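Local coordinates for Ras GTPase-activating-like protein IQGAP2 (Homo sapiens, PDB 5CJP), which is related to Ras GTPase-activating proteins and probably acts by binding GTP-loaded Rho-family GTPases such as Cdc42 rather than by speeding GTP hydrolysis, at residues V47-T50 with L51-Y54; R59-Y62 with L63-L67; V98-N101 with R102-G106; F321-D324 with K325-D328. All blocks are in the same frame, centred on the assembly; numbering follows the deposited sequence.

Contact 1. Residues V47-T50 with L51-Y54; sequences VIFT and LYNY
L51 N donates to V47 O at 2.8 Å, lying in the carbonyl plane, while Y52 N reaches I48 O at the same length almost along the C=O axis. One turn further on, T50 O takes Y54 N at 2.9 Å with a nearly straight 165° bond, a weak bond from N53 N and a third proton from a water 2.8 Å away. That water also accepts from N53 ND2, whose stronger partner is an aromatic side chain of another protein chain. T50 OG1 turns back to T46 O in the manner familiar from helical threonines. Packing starts with Y52: CG sits beside its own backbone N (chi1 -70°), laying the ring back along the helix over I48, whose CG2 meets one ring face with CZ 3.2 Å away. Y52 OH makes a weak hydrogen bond to S99 O. With an alanine in its place, the ring over I48 CG2 would be lost and S99 O would probably go without this weak donor. L51 packs toward helix 92-102. In these C-terminal two turns of helix 37-54, apolar groups mostly meet neighbouring helices, while polar ones serve the helix backbone, S99 O and other protein chains.

Contact 2. Residues R59-Y62 with L63-L67; sequences REEY and LLLKL. With GTP (guanosine-5'-triphosphate), chain G.
Y62 and K66, one helical turn apart, are set with the lysine chain over one face of the phenol ring. K66 CG stands 3.7 Å above the ring plane, displaced toward the rim, in a CH-pi contact 19° off the ring normal. The bend at chi2 brings K66 CD past Y62 CZ at 3.9 Å, and the one at chi3 turns CE and NZ onward, so that ammonium and hydroxyl both bind E318: K66 NZ by a salt bridge, Y62 OH by a hydrogen bond. L63 stands at about a right angle to the same tyrosine, its CD2 4.0 Å from Y62 CD2. The frame is a regular alpha-helix, helix 58-79, with each donor from L63 to K66 bonded to the carbonyl four residues earlier; L65 N to E61 O, at 3.0 Å, is representative. Toward the start of the helix the orientation serves a ligand instead. R59 bends at chi3 (64°) and brings NE to the syn lone pair of E60 OE1 at 3.0 Å, the carboxylate at the edge of its guanidinium. Adjacent residues thereby hold one another in place and divide the ribose of GTP between them: R59 NH2 donates to O3' at 2.7 Å, and E60 OE2 accepts from O2' at 2.7 Å. R59 NH1 also donates to the backbone of another protein chain, and GTP has further hydrogen bonds outside this chain.

Contact 3. Residues V98-N101 with R102-G106; sequences VSFN and RGARG
V98 and R102 run side by side in the same direction, and this is the close-packed half of the contact. The R102 chain is extended from CG to NE and lays one face of its guanidinium on V98 CG1, 3.4 Å from the plane and toward its rim; NH1 is the nearest atom, 3.5 Å from V98 CG1. Y237 O on helix 222-243 takes a hydrogen bond from R102 NH2, which also forms a long, weak ion pair with an acidic side chain of another protein chain. Were this arginine a leucine, Y237 O would probably lose this donor and the distant acid its counter-charge. A104 adds a modest apolar contact, its CB 4.2 Å over the rim of one face of the buried F100 and 3.2 Å from F100 O. The loose side follows the backbone. R102 N bonds to S99 O at 2.9 Å from well above the carbonyl plane and only weakly to V98 O, G103 N reaches S99 O at a weak 3.5 Å, and the loop runs out to a poorly ordered G106. The two weak bonds are consistent with helix 92-102 giving way to loop, within the GAP-related domain. There the guanidinium combines an apolar face with polar N-H groups, so a charged residue can cover valine and still be bonded.

Contact 4. Residues F321-D324 with K325-D328; sequences FNMD and KYTD. With GTP (guanosine-5'-triphosphate), chain G.
M323 lies obliquely against Y326, its CE 3.6 Å and its SD 3.8 Å from Y326 CD2. In this Met-aromatic contact the sulfur is 5.0 Å from the ring centroid; bends at chi2 and chi3 fold the thioether back so that its end comes up to the tyrosine although CB points away. A second neighbour covers the ring itself: K325 CG stands 3.4 Å above its plane, over the centre of one face. Sulfur and lysine methylenes together probably limit how far the phenol can swing. From that position Y326 OH accepts a nearly straight hydrogen bond (164°) from N2 of GTP at 3.0 Å, and it is also bonded to Q58 OE1. The lysine continues past the ring to a salt bridge between its NZ and an acidic side chain of another protein chain.

Underneath, the backbone forms a short, weakly bonded helix. Its first bonds span three residues, as in a 3-10 turn: K325 N to N322 O, and Y326 N to M323 O at 2.9 Å from above the carbonyl plane. D324 O then collects D328 N at 3.2 Å, an alpha-type span, together with weak bonds from T327 N and T327 OG1. The 2-amino group is one feature that distinguishes guanine from adenine, so the single hydroxyl that this mostly exposed turn holds against it could contribute to recognition of the base.

In the fold
Contacts 1 and 2 are partly buried pieces of helices 37-54 and 58-79, and contact 3, also partly buried, is the end of helix 92-102 with the loop after it; contact 4 is a surface turn about 31 Å from the centre of the chain, measured between centres. Contacts 1 and 3 meet where Y52 packs on G103 and A104, and L64 of contact 2 touches both L51 and F100, making this the apolar junction of the three. Contact 2 faces two ways: F321 and M323 of contact 4 pack on its helix, and both contacts bind GTP, one at the ribose, the other at the base. Regular alpha-helical bonds prevail in contacts 1 and 2; contact 3 is weakly bonded, and contact 4 mixes three-residue spans, an alpha-type bond and weak ones.

Contact 1. Residues V47-T50 with L51-Y54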
loop_
_atom_site.group_PDB
_atom_site.type_symbol
_atom_site.label_atom_id
_atom_site.label_comp_id
_atom_site.label_asym_id
_atom_site.label_seq_id
_atom_site.Cartn_x
_atom_site.Cartn_y
_atom_site.Cartn_z
ATOM N N VAL E 47 0.558 17.348 2.064
ATOM C CA VAL E 47 1.901 17.910 2.177
ATOM C C VAL E 47 2.511 17.542 3.528
ATOM O O VAL E 47 3.698 17.208 3.627
ATOM C CB VAL E 47 1.903 19.448 2.024
ATOM C CG1 VAL E 47 1.254 19.839 0.699
ATOM C CG2 VAL E 47 1.171 20.096 3.181
ATOM N N ILE E 48 1.683 17.594 4.568
ATOM C CA ILE E 48 2.149 17.262 5.900
ATOM C C ILE E 48 2.644 15.825 5.886
ATOM O O ILE E 48 3.729 15.516 6.420
ATOM C CB ILE E 48 1.031 17.385 6.921
ATOM C CG1 ILE E 48 0.535 18.839 6.985
ATOM C CG2 ILE E 48 1.504 16.890 8.260
ATOM C CD1 ILE E 48 1.532 19.771 7.500
ATOM N N PHE E 49 1.863 14.946 5.253
ATOM C CA PHE E 49 2.228 13.530 5.186
ATOM C C PHE E 49 3.611 13.361 4.580
ATOM O O PHE E 49 4.393 12.513 5.006
ATOM C CB PHE E 49 1.211 12.738 4.357
ATOM C CG PHE E 49 1.446 11.260 4.383
ATOM C CD1 PHE E 49 1.184 10.517 5.538
ATOM C CD2 PHE E 49 2.007 10.605 3.285
ATOM C CE1 PHE E 49 1.487 9.138 5.600
ATOM C CE2 PHE E 49 2.313 9.227 3.343
ATOM C CZ PHE E 49 2.052 8.501 4.501
ATOM N N THR E 50 3.908 14.180 3.583
ATOM C CA THR E 50 5.185 14.127 2.914
ATOM C C THR E 50 6.263 14.706 3.795
ATOM O O THR E 50 7.366 14.160 3.872
ATOM C CB THR E 50 5.122 14.897 1.616
ATOM O OG1 THR E 50 4.089 14.328 0.813
ATOM C CG2 THR E 50 6.450 14.818 0.873
ATOM N N LEU E 51 5.947 15.813 4.461
ATOM C CA LEU E 51 6.906 16.441 5.354
ATOM C C LEU E 51 7.294 15.480 6.493
ATOM O O LEU E 51 8.421 15.517 6.983
ATOM C CB LEU E 51 6.331 17.732 5.915
ATOM C CG LEU E 51 6.165 18.824 4.858
ATOM C CD1 LEU E 51 5.519 20.040 5.500
ATOM C CD2 LEU E 51 7.517 19.201 4.264
ATOM N N TYR E 52 6.377 14.607 6.905
ATOM C CA TYR E 52 6.691 13.663 7.973
ATOM C C TYR E 52 7.895 12.819 7.591
ATOM O O TYR E 52 8.767 12.583 8.412
ATOM C CB TYR E 52 5.517 12.719 8.277
ATOM C CG TYR E 52 4.309 13.345 8.949
ATOM C CD1 TYR E 52 4.449 14.376 9.882
ATOM C CD2 TYR E 52 3.014 12.862 8.681
ATOM C CE1 TYR E 52 3.338 14.915 10.525
ATOM C CE2 TYR E 52 1.900 13.387 9.321
ATOM C CZ TYR E 52 2.068 14.408 10.244
ATOM O OH TYR E 52 0.964 14.909 10.906
ATOM N N ASN E 53 7.942 12.362 6.347
ATOM C CA ASN E 53 9.067 11.547 5.884
ATOM C C ASN E 53 10.249 12.447 5.552
ATOM O O ASN E 53 11.393 12.122 5.849
ATOM C CB ASN E 53 8.677 10.745 4.635
ATOM C CG ASN E 53 9.855 10.026 4.016
ATOM O OD1 ASN E 53 10.367 9.052 4.568
ATOM N ND2 ASN E 53 10.306 10.517 2.861
ATOM N N TYR E 54 9.964 13.585 4.939
ATOM C CA TYR E 54 11.024 14.505 4.568
ATOM C C TYR E 54 11.816 15.029 5.778
ATOM O O TYR E 54 13.037 15.067 5.752
ATOM C CB TYR E 54 10.445 15.675 3.766
ATOM C CG TYR E 54 11.496 16.648 3.319
ATOM C CD1 TYR E 54 12.301 16.367 2.228
ATOM C CD2 TYR E 54 11.729 17.846 4.032
ATOM C CE1 TYR E 54 13.322 17.245 1.846
ATOM C CE2 TYR E 54 12.747 18.731 3.653
ATOM C CZ TYR E 54 13.529 18.421 2.567
ATOM O OH TYR E 54 14.505 19.286 2.171
HETATM O O HOH W 1 8.806 13.010 1.817
#

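Contact 2. Residues R59-Y62 with L63-L67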
loop_
_atom_site.group_PDB
_atom_site.type_symbol
_atom_site.label_atom_id
_atom_site.label_comp_id
_atom_site.label_asym_id
_atom_site.label_seq_id
_atom_site.Cartn_x
_atom_site.Cartn_y
_atom_site.Cartn_z
ATOM N N ARG E 59 18.811 17.445 9.471
ATOM C CA ARG E 59 19.135 18.488 8.495
ATOM C C ARG E 59 17.856 19.007 7.804
ATOM O O ARG E 59 17.667 20.223 7.654
ATOM C CB ARG E 59 20.137 17.990 7.445
ATOM C CG ARG E 59 20.416 19.029 6.366
ATOM C CD ARG E 59 21.437 18.580 5.352
ATOM N NE ARG E 59 20.989 17.432 4.566
ATOM C CZ ARG E 59 21.732 16.846 3.630
ATOM N NH1 ARG E 59 22.945 17.320 3.375
ATOM N NH2 ARG E 59 21.285 15.777 2.975
ATOM N N GLU E 60 16.967 18.089 7.416
ATOM C CA GLU E 60 15.690 18.447 6.752
ATOM C C GLU E 60 14.706 19.111 7.715
ATOM O O GLU E 60 14.001 20.051 7.353
ATOM C CB GLU E 60 15.034 17.202 6.133
ATOM C CG GLU E 60 15.730 16.681 4.887
ATOM C CD GLU E 60 17.208 16.413 5.099
ATOM O OE1 GLU E 60 18.033 17.085 4.447
ATOM O OE2 GLU E 60 17.544 15.535 5.916
ATOM N N GLU E 61 14.647 18.616 8.946
ATOM C CA GLU E 61 13.771 19.227 9.921
ATOM C C GLU E 61 14.288 20.644 10.199
ATOM O O GLU E 61 13.518 21.558 10.492
ATOM C CB GLU E 61 13.733 18.405 11.209
ATOM C CG GLU E 61 12.918 19.067 12.318
ATOM C CD GLU E 61 12.763 18.187 13.547
ATOM O OE1 GLU E 61 13.687 17.394 13.853
ATOM O OE2 GLU E 61 11.716 18.305 14.216
ATOM N N TYR E 62 15.595 20.835 10.093
ATOM C CA TYR E 62 16.164 22.151 10.299
ATOM C C TYR E 62 15.612 23.127 9.247
ATOM O O TYR E 62 15.183 24.240 9.573
ATOM C CB TYR E 62 17.683 22.077 10.189
ATOM C CG TYR E 62 18.329 23.427 10.109
ATOM C CD1 TYR E 62 18.444 24.231 11.241
ATOM C CD2 TYR E 62 18.786 23.927 8.891
ATOM C CE1 TYR E 62 18.995 25.498 11.163
ATOM C CE2 TYR E 62 19.336 25.194 8.798
ATOM C CZ TYR E 62 19.441 25.972 9.941
ATOM O OH TYR E 62 20.007 27.217 9.868
ATOM N N LEU E 63 15.621 22.708 7.985
ATOM C CA LEU E 63 15.128 23.571 6.909
ATOM C C LEU E 63 13.629 23.876 7.067
ATOM O O LEU E 63 13.158 25.002 6.801
ATOM C CB LEU E 63 15.393 22.905 5.554
ATOM C CG LEU E 63 16.854 22.575 5.220
ATOM C CD1 LEU E 63 16.921 21.727 3.960
ATOM C CD2 LEU E 63 17.640 23.855 5.040
ATOM N N LEU E 64 12.873 22.876 7.504
ATOM C CA LEU E 64 11.442 23.067 7.684
ATOM C C LEU E 64 11.224 24.090 8.785
ATOM O O LEU E 64 10.300 24.905 8.713
ATOM C CB LEU E 64 10.781 21.746 8.051
ATOM C CG LEU E 64 9.299 21.793 8.376
ATOM C CD1 LEU E 64 8.541 22.440 7.233
ATOM C CD2 LEU E 64 8.821 20.382 8.634
ATOM N N LEU E 65 12.068 24.041 9.818
ATOM C CA LEU E 65 11.963 24.999 10.917
ATOM C C LEU E 65 12.251 26.395 10.397
ATOM O O LEU E 65 11.581 27.352 10.762
ATOM C CB LEU E 65 12.943 24.660 12.055
ATOM C CG LEU E 65 12.524 23.490 12.960
ATOM C CD1 LEU E 65 13.648 23.104 13.911
ATOM C CD2 LEU E 65 11.255 23.866 13.706
ATOM N N LYS E 66 13.246 26.519 9.533
ATOM C CA LYS E 66 13.571 27.832 9.000
ATOM C C LYS E 66 12.462 28.294 8.084
ATOM O O LYS E 66 12.193 29.490 7.983
ATOM C CB LYS E 66 14.900 27.787 8.257
ATOM C CG LYS E 66 16.025 27.282 9.142
ATOM C CD LYS E 66 16.239 28.188 10.360
ATOM C CE LYS E 66 16.745 29.565 9.942
ATOM N NZ LYS E 66 17.268 30.330 11.106
ATOM N N LEU E 67 11.804 27.346 7.425
ATOM C CA LEU E 67 10.700 27.684 6.533
ATOM C C LEU E 67 9.579 28.243 7.406
ATOM O O LEU E 67 9.027 29.306 7.132
ATOM C CB LEU E 67 10.226 26.434 5.793
ATOM C CG LEU E 67 9.201 26.538 4.664
ATOM C CD1 LEU E 67 7.911 25.945 5.107
ATOM C CD2 LEU E 67 9.044 27.974 4.211
HETATM P PG GTP G . 14.936 6.831 0.384
HETATM O O1G GTP G . 14.409 5.310 0.365
HETATM O O2G GTP G . 15.729 7.165 -0.824
HETATM O O3G GTP G . 13.631 7.758 0.524
HETATM O O3B GTP G . 15.726 7.000 1.777
HETATM P PB GTP G . 17.337 7.021 1.866
HETATM O O1B GTP G . 17.749 5.885 2.719
HETATM O O2B GTP G . 17.899 7.118 0.499
HETATM O O3A GTP G . 17.587 8.421 2.624
HETATM P PA GTP G . 18.962 9.240 2.421
HETATM O O1A GTP G . 20.067 8.260 2.300
HETATM O O2A GTP G . 18.767 10.237 1.345
HETATM O "O5'" GTP G . 19.083 10.018 3.825
HETATM C "C5'" GTP G . 18.144 11.047 4.145
HETATM C "C4'" GTP G . 18.778 12.045 5.112
HETATM O "O4'" GTP G . 19.269 11.396 6.294
HETATM C "C3'" GTP G . 20.032 12.632 4.468
HETATM O "O3'" GTP G . 19.631 13.670 3.568
HETATM C "C2'" GTP G . 20.661 13.242 5.716
HETATM O "O2'" GTP G . 19.949 14.420 6.105
HETATM C "C1'" GTP G . 20.413 12.141 6.749
HETATM N N9 GTP G . 21.556 11.204 6.822
HETATM C C8 GTP G . 21.803 10.175 6.013
HETATM N N7 GTP G . 22.888 9.533 6.435
HETATM C C5 GTP G . 23.351 10.159 7.521
HETATM C C6 GTP G . 24.415 9.933 8.375
HETATM O O6 GTP G . 25.198 8.997 8.201
HETATM N N1 GTP G . 24.595 10.802 9.460
HETATM C C2 GTP G . 23.711 11.870 9.646
HETATM N N2 GTP G . 23.895 12.718 10.655
HETATM N N3 GTP G . 22.688 12.052 8.802
HETATM C C4 GTP G . 22.493 11.229 7.762
#

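Contact 3. Residues V98-N101 with R102-G106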
loop_
_atom_site.group_PDB
_atom_site.type_symbol
_atom_site.label_atom_id
_atom_site.label_comp_id
_atom_site.label_asym_id
_atom_site.label_seq_id
_atom_site.Cartn_x
_atom_site.Cartn_y
_atom_site.Cartn_z
ATOM N N VAL E 98 1.180 23.371 13.729
ATOM C CA VAL E 98 0.444 22.567 14.694
ATOM C C VAL E 98 0.218 21.130 14.260
ATOM O O VAL E 98 0.448 20.223 15.042
ATOM C CB VAL E 98 -0.918 23.202 15.028
ATOM C CG1 VAL E 98 -1.795 22.215 15.800
ATOM C CG2 VAL E 98 -0.692 24.462 15.844
ATOM N N SER E 99 -0.231 20.917 13.026
ATOM C CA SER E 99 -0.472 19.562 12.531
ATOM C C SER E 99 0.809 18.768 12.469
ATOM O O SER E 99 0.877 17.648 12.946
ATOM C CB SER E 99 -1.080 19.575 11.126
ATOM O OG SER E 99 -2.377 20.141 11.105
ATOM N N PHE E 100 1.834 19.353 11.874
ATOM C CA PHE E 100 3.099 18.660 11.750
ATOM C C PHE E 100 3.640 18.196 13.088
ATOM O O PHE E 100 4.258 17.145 13.176
ATOM C CB PHE E 100 4.134 19.545 11.064
ATOM C CG PHE E 100 5.465 18.885 10.920
ATOM C CD1 PHE E 100 5.660 17.893 9.963
ATOM C CD2 PHE E 100 6.515 19.195 11.803
ATOM C CE1 PHE E 100 6.874 17.216 9.884
ATOM C CE2 PHE E 100 7.738 18.518 11.735
ATOM C CZ PHE E 100 7.917 17.533 10.777
ATOM N N ASN E 101 3.406 18.971 14.136
ATOM C CA ASN E 101 3.901 18.580 15.444
ATOM C C ASN E 101 3.042 17.531 16.149
ATOM O O ASN E 101 3.466 16.928 17.132
ATOM C CB ASN E 101 4.096 19.828 16.317
ATOM C CG ASN E 101 5.439 20.513 16.051
ATOM O OD1 ASN E 101 6.490 19.968 16.369
ATOM N ND2 ASN E 101 5.405 21.686 15.451
ATOM N N ARG E 102 1.847 17.292 15.629
ATOM C CA ARG E 102 0.963 16.293 16.223
ATOM C C ARG E 102 1.378 14.881 15.854
ATOM O O ARG E 102 1.473 14.004 16.717
ATOM C CB ARG E 102 -0.488 16.499 15.775
ATOM C CG ARG E 102 -1.280 17.398 16.676
ATOM C CD ARG E 102 -2.701 17.623 16.176
ATOM N NE ARG E 102 -3.363 18.595 17.037
ATOM C CZ ARG E 102 -4.107 19.597 16.582
ATOM N NH1 ARG E 102 -4.297 19.755 15.272
ATOM N NH2 ARG E 102 -4.615 20.473 17.434
ATOM N N GLY E 103 1.625 14.660 14.568
ATOM C CA GLY E 103 1.983 13.329 14.131
ATOM C C GLY E 103 3.277 13.191 13.375
ATOM O O GLY E 103 3.334 12.452 12.391
ATOM N N ALA E 104 4.310 13.890 13.837
ATOM C CA ALA E 104 5.628 13.838 13.215
ATOM C C ALA E 104 6.255 12.458 13.428
ATOM O O ALA E 104 5.674 11.442 13.066
ATOM C CB ALA E 104 6.529 14.936 13.794
ATOM N N ARG E 105 7.435 12.429 14.040
ATOM C CA ARG E 105 8.162 11.185 14.294
ATOM C C ARG E 105 8.279 10.738 15.744
ATOM O O ARG E 105 8.693 9.610 16.025
ATOM C CB ARG E 105 9.553 11.309 13.725
ATOM C CG ARG E 105 9.594 11.086 12.271
ATOM C CD ARG E 105 9.297 9.632 12.047
ATOM N NE ARG E 105 10.252 9.067 11.114
ATOM C CZ ARG E 105 10.159 9.221 9.803
ATOM N NH1 ARG E 105 9.143 9.914 9.298
ATOM N NH2 ARG E 105 11.083 8.704 9.003
ATOM N N GLY E 106 7.958 11.640 16.663
ATOM C CA GLY E 106 7.997 11.299 18.071
ATOM C C GLY E 106 6.582 10.872 18.393
ATOM O O GLY E 106 6.236 10.637 19.546
#

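Contact 4. Residues F321-D324 with K325-D328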
loop_
_atom_site.group_PDB
_atom_site.type_symbol
_atom_site.label_atom_id
_atom_site.label_comp_id
_atom_site.label_asym_id
_atom_site.label_seq_id
_atom_site.Cartn_x
_atom_site.Cartn_y
_atom_site.Cartn_z
ATOM N N PHE E 321 20.662 21.464 17.044
ATOM C CA PHE E 321 21.241 20.351 16.308
ATOM C C PHE E 321 22.601 20.962 15.946
ATOM O O PHE E 321 22.646 22.090 15.465
ATOM C CB PHE E 321 20.472 20.058 15.020
ATOM C CG PHE E 321 18.967 20.131 15.147
ATOM C CD1 PHE E 321 18.310 19.639 16.271
ATOM C CD2 PHE E 321 18.201 20.612 14.084
ATOM C CE1 PHE E 321 16.911 19.617 16.331
ATOM C CE2 PHE E 321 16.797 20.596 14.131
ATOM C CZ PHE E 321 16.152 20.096 15.255
ATOM N N ASN E 322 23.710 20.285 16.199
ATOM C CA ASN E 322 24.986 20.880 15.824
ATOM C C ASN E 322 25.055 20.900 14.308
ATOM O O ASN E 322 25.753 20.093 13.699
ATOM C CB ASN E 322 26.140 20.072 16.387
ATOM C CG ASN E 322 26.174 20.109 17.885
ATOM O OD1 ASN E 322 26.196 21.186 18.485
ATOM N ND2 ASN E 322 26.175 18.936 18.508
ATOM N N MET E 323 24.325 21.832 13.708
ATOM C CA MET E 323 24.261 21.951 12.266
ATOM C C MET E 323 25.612 22.099 11.580
ATOM O O MET E 323 25.716 21.897 10.367
ATOM C CB MET E 323 23.331 23.107 11.873
ATOM C CG MET E 323 21.839 22.822 12.141
ATOM S SD MET E 323 21.208 21.228 11.425
ATOM C CE MET E 323 21.397 21.606 9.694
ATOM N N ASP E 324 26.646 22.428 12.352
ATOM C CA ASP E 324 27.978 22.585 11.788
ATOM C C ASP E 324 28.466 21.280 11.183
ATOM O O ASP E 324 29.317 21.275 10.287
ATOM C CB ASP E 324 28.960 23.088 12.851
ATOM C CG ASP E 324 28.821 24.581 13.110
ATOM O OD1 ASP E 324 28.852 25.355 12.126
ATOM O OD2 ASP E 324 28.690 24.980 14.291
ATOM N N LYS E 325 27.908 20.167 11.647
ATOM C CA LYS E 325 28.304 18.864 11.120
ATOM C C LYS E 325 27.859 18.669 9.662
ATOM O O LYS E 325 28.303 17.727 9.016
ATOM C CB LYS E 325 27.709 17.744 11.960
ATOM C CG LYS E 325 26.370 17.250 11.429
ATOM C CD LYS E 325 25.711 16.275 12.373
ATOM C CE LYS E 325 25.034 17.002 13.520
ATOM N NZ LYS E 325 24.891 16.094 14.676
ATOM N N TYR E 326 26.977 19.547 9.167
ATOM C CA TYR E 326 26.463 19.479 7.794
ATOM C C TYR E 326 26.978 20.621 6.904
ATOM O O TYR E 326 26.850 20.560 5.682
ATOM C CB TYR E 326 24.924 19.515 7.790
ATOM C CG TYR E 326 24.235 18.420 8.588
ATOM C CD1 TYR E 326 24.223 17.100 8.128
ATOM C CD2 TYR E 326 23.601 18.700 9.805
ATOM C CE1 TYR E 326 23.590 16.078 8.852
ATOM C CE2 TYR E 326 22.972 17.687 10.535
ATOM C CZ TYR E 326 22.974 16.376 10.049
ATOM O OH TYR E 326 22.384 15.358 10.756
ATOM N N THR E 327 27.544 21.665 7.512
ATOM C CA THR E 327 28.074 22.816 6.755
ATOM C C THR E 327 29.540 22.607 6.426
ATOM O O THR E 327 30.006 22.977 5.355
ATOM C CB THR E 327 27.942 24.139 7.547
ATOM O OG1 THR E 327 28.237 23.901 8.932
ATOM C CG2 THR E 327 26.540 24.718 7.405
ATOM N N ASP E 328 30.264 22.024 7.372
ATOM C CA ASP E 328 31.673 21.716 7.195
ATOM C C ASP E 328 31.634 20.347 6.537
ATOM O O ASP E 328 31.894 19.335 7.186
ATOM C CB ASP E 328 32.358 21.639 8.566
ATOM C CG ASP E 328 33.824 21.266 8.473
ATOM O OD1 ASP E 328 34.129 20.106 8.132
ATOM O OD2 ASP E 328 34.676 22.140 8.743
HETATM P PG GTP G . 14.936 6.831 0.384
HETATM O O1G GTP G . 14.409 5.310 0.365
HETATM O O2G GTP G . 15.729 7.165 -0.824
HETATM O O3G GTP G . 13.631 7.758 0.524
HETATM O O3B GTP G . 15.726 7.000 1.777
HETATM P PB GTP G . 17.337 7.021 1.866
HETATM O O1B GTP G . 17.749 5.885 2.719
HETATM O O2B GTP G . 17.899 7.118 0.499
HETATM O O3A GTP G . 17.587 8.421 2.624
HETATM P PA GTP G . 18.962 9.240 2.421
HETATM O O1A GTP G . 20.067 8.260 2.300
HETATM O O2A GTP G . 18.767 10.237 1.345
HETATM O "O5'" GTP G . 19.083 10.018 3.825
HETATM C "C5'" GTP G . 18.144 11.047 4.145
HETATM C "C4'" GTP G . 18.778 12.045 5.112
HETATM O "O4'" GTP G . 19.269 11.396 6.294
HETATM C "C3'" GTP G . 20.032 12.632 4.468
HETATM O "O3'" GTP G . 19.631 13.670 3.568
HETATM C "C2'" GTP G . 20.661 13.242 5.716
HETATM O "O2'" GTP G . 19.949 14.420 6.105
HETATM C "C1'" GTP G . 20.413 12.141 6.749
HETATM N N9 GTP G . 21.556 11.204 6.822
HETATM C C8 GTP G . 21.803 10.175 6.013
HETATM N N7 GTP G . 22.888 9.533 6.435
HETATM C C5 GTP G . 23.351 10.159 7.521
HETATM C C6 GTP G . 24.415 9.933 8.375
HETATM O O6 GTP G . 25.198 8.997 8.201
HETATM N N1 GTP G . 24.595 10.802 9.460
HETATM C C2 GTP G . 23.711 11.870 9.646
HETATM N N2 GTP G . 23.895 12.718 10.655
HETATM N N3 GTP G . 22.688 12.052 8.802
HETATM C C4 GTP G . 22.493 11.229 7.762
#